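Side-chain contact in beta-glucosidase (Saccharopolyspora erythraea D, PDB 5M6G), which probably hydrolyses terminal, non-reducing beta-D-glucosyl residues, releasing beta-D-glucose, as a member of glycosyl hydrolase family 3: residues A[105-108]-A[109-113]. Numbering follows the deposited sequence.
Sequences ADMY and DSYQR
Y108 and Q112, one helical turn apart, run side by side, and their ends meet where Q112 NE2 comes 3.1 Å from Y108 OH in a weak, bent hydrogen bond (N-H...O 128°). The amide stands steeply to the ring, the two planes 79° apart. With CG anti to the backbone N (chi1 178°), the Y108 ring leans along the helix toward Q112, whose own chain bends at chi2 to bring NE2 to the phenol. The stronger partners lie beyond this turn: Y108 OH bonds D175 OD2, Q112 NE2 bonds P386 O, and Q112 OE1 takes the amide of L124. The buried side is closely filled. D109 OD1 lies in the ring plane at the edge of Y108, 3.5 Å from CD2, and is itself held by A388 N. With a phenylalanine in place of Y108, D175 OD2 would probably lose its bond with the phenol, and Q112 NE2 its weak one. On another flank, M107 CG meets the edge of the Y111 ring, in its plane, 4.0 Å from CE2. Packing thins toward solvent, where R113 reaches back along the helix and a water bridges R113 NH2 (3.0 Å) to the backbone O of D106 (2.8 Å), accepting from the first and donating to the second. The backbone bond from Q112 N to Y108 O (3.0 Å) is that of a regular alpha-helix. This helix is the connection of a beta-alpha-beta crossover between parallel strands 87-90 and 125-128, as in the TIM-barrel N-terminal domain of family 3, with Y108 beside the magnesium site of G173 and D175.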
ATOM      1  N   ALA A 105       5.446  14.987 -13.184  1.00 14.19           N
ATOM      2  CA  ALA A 105       4.639  16.204 -13.212  1.00 16.39           C
ATOM      3  C   ALA A 105       4.329  16.624 -14.644  1.00 16.24           C
ATOM      4  O   ALA A 105       3.201  17.041 -14.945  1.00 15.90           O
ATOM      5  CB  ALA A 105       5.343  17.331 -12.460  1.00 12.58           C
ATOM      6  N   ASP A 106       5.314  16.515 -15.543  1.00 15.51           N
ATOM      7  CA  ASP A 106       5.079  16.818 -16.952  1.00 13.80           C
ATOM      8  C   ASP A 106       4.010  15.903 -17.538  1.00 18.62           C
ATOM      9  O   ASP A 106       3.111  16.357 -18.255  1.00 16.36           O
ATOM     10  CB  ASP A 106       6.377  16.683 -17.746  1.00 11.12           C
ATOM     11  CG  ASP A 106       7.374  17.757 -17.413  1.00 19.14           C
ATOM     12  OD1 ASP A 106       6.988  18.758 -16.767  1.00 19.70           O
ATOM     13  OD2 ASP A 106       8.553  17.597 -17.803  1.00 19.31           O
ATOM     14  N   MET A 107       4.108  14.602 -17.255  1.00 16.32           N
ATOM     15  CA  MET A 107       3.124  13.660 -17.772  1.00 15.43           C
ATOM     16  C   MET A 107       1.726  14.016 -17.286  1.00 18.96           C
ATOM     17  O   MET A 107       0.772  14.061 -18.073  1.00 16.64           O
ATOM     18  CB  MET A 107       3.486  12.238 -17.343  1.00 15.54           C
ATOM     19  CG  MET A 107       2.507  11.168 -17.852  1.00 11.27           C
ATOM     20  SD  MET A 107       2.937   9.561 -17.162  1.00 18.70           S
ATOM     21  CE  MET A 107       2.441   9.777 -15.458  1.00 17.64           C
ATOM     22  N   TYR A 108       1.595  14.280 -15.983  1.00 16.07           N
ATOM     23  CA  TYR A 108       0.307  14.661 -15.416  1.00 16.20           C
ATOM     24  C   TYR A 108      -0.258  15.902 -16.106  1.00 16.17           C
ATOM     25  O   TYR A 108      -1.415  15.910 -16.539  1.00 13.36           O
ATOM     26  CB  TYR A 108       0.449  14.900 -13.913  1.00 15.23           C
ATOM     27  CG  TYR A 108      -0.848  15.349 -13.288  1.00 13.48           C
ATOM     28  CD1 TYR A 108      -1.752  14.421 -12.779  1.00 15.97           C
ATOM     29  CD2 TYR A 108      -1.194  16.697 -13.255  1.00 17.59           C
ATOM     30  CE1 TYR A 108      -2.959  14.837 -12.224  1.00 14.75           C
ATOM     31  CE2 TYR A 108      -2.384  17.114 -12.723  1.00 15.37           C
ATOM     32  CZ  TYR A 108      -3.264  16.184 -12.203  1.00 16.46           C
ATOM     33  OH  TYR A 108      -4.448  16.612 -11.665  1.00 13.69           O
ATOM     34  N   ASP A 109       0.547  16.969 -16.207  1.00 14.70           N
ATOM     35  CA  ASP A 109       0.072  18.203 -16.827  1.00 13.59           C
ATOM     36  C   ASP A 109      -0.323  17.989 -18.277  1.00 16.63           C
ATOM     37  O   ASP A 109      -1.232  18.662 -18.782  1.00 17.09           O
ATOM     38  CB  ASP A 109       1.146  19.289 -16.742  1.00 13.81           C
ATOM     39  CG  ASP A 109       1.295  19.847 -15.351  1.00 17.40           C
ATOM     40  OD1 ASP A 109       0.461  19.516 -14.486  1.00 17.25           O
ATOM     41  OD2 ASP A 109       2.239  20.629 -15.126  1.00 17.27           O
ATOM     42  N   SER A 110       0.357  17.077 -18.969  1.00 15.80           N
ATOM     43  CA  SER A 110       0.009  16.794 -20.357  1.00 15.45           C
ATOM     44  C   SER A 110      -1.395  16.200 -20.452  1.00 15.59           C
ATOM     45  O   SER A 110      -2.209  16.620 -21.287  1.00 15.88           O
ATOM     46  CB  SER A 110       1.050  15.852 -20.957  1.00 23.20           C
ATOM     47  OG  SER A 110       0.703  15.476 -22.270  1.00 27.07           O
ATOM     48  N   TYR A 111      -1.704  15.226 -19.594  1.00 12.90           N
ATOM     49  CA  TYR A 111      -3.062  14.683 -19.577  1.00 10.36           C
ATOM     50  C   TYR A 111      -4.074  15.761 -19.216  1.00 14.90           C
ATOM     51  O   TYR A 111      -5.138  15.869 -19.842  1.00 14.60           O
ATOM     52  CB  TYR A 111      -3.146  13.518 -18.594  1.00 12.58           C
ATOM     53  CG  TYR A 111      -2.715  12.194 -19.176  1.00 13.86           C
ATOM     54  CD1 TYR A 111      -3.580  11.461 -19.972  1.00 14.32           C
ATOM     55  CD2 TYR A 111      -1.439  11.668 -18.920  1.00 13.82           C
ATOM     56  CE1 TYR A 111      -3.213  10.247 -20.509  1.00 14.93           C
ATOM     57  CE2 TYR A 111      -1.060  10.442 -19.457  1.00 15.11           C
ATOM     58  CZ  TYR A 111      -1.953   9.741 -20.254  1.00 17.23           C
ATOM     59  OH  TYR A 111      -1.621   8.519 -20.798  1.00 17.29           O
ATOM     60  N   GLN A 112      -3.741  16.596 -18.236  1.00 13.70           N
ATOM     61  CA  GLN A 112      -4.684  17.603 -17.770  1.00 15.20           C
ATOM     62  C   GLN A 112      -4.970  18.644 -18.848  1.00 19.40           C
ATOM     63  O   GLN A 112      -6.128  19.035 -19.041  1.00 14.68           O
ATOM     64  CB  GLN A 112      -4.143  18.258 -16.504  1.00 17.37           C
ATOM     65  CG  GLN A 112      -5.168  19.022 -15.714  1.00 16.14           C
ATOM     66  CD  GLN A 112      -6.294  18.129 -15.230  1.00 17.36           C
ATOM     67  OE1 GLN A 112      -7.243  17.885 -15.963  1.00 14.96           O
ATOM     68  NE2 GLN A 112      -6.187  17.632 -13.999  1.00 15.29           N
ATOM     69  N   ARG A 113      -3.938  19.089 -19.579  1.00 15.75           N
ATOM     70  CA  ARG A 113      -4.173  20.060 -20.651  1.00 15.25           C
ATOM     71  C   ARG A 113      -5.208  19.552 -21.648  1.00 18.80           C
ATOM     72  O   ARG A 113      -6.087  20.310 -22.092  1.00 15.90           O
ATOM     73  CB  ARG A 113      -2.861  20.384 -21.379  1.00 20.99           C
ATOM     74  CG  ARG A 113      -1.909  21.294 -20.618  1.00 20.23           C
ATOM     75  CD  ARG A 113      -0.846  21.862 -21.560  1.00 23.95           C
ATOM     76  NE  ARG A 113       0.058  20.814 -22.000  1.00 24.01           N
ATOM     77  CZ  ARG A 113       1.135  20.432 -21.319  1.00 29.94           C
ATOM     78  NH1 ARG A 113       1.455  21.030 -20.177  1.00 20.30           N
ATOM     79  NH2 ARG A 113       1.900  19.453 -21.785  1.00 34.84           N
TER
HETATM   80  O   HOH W   1       3.787  18.733 -19.545  1.00 22.42           O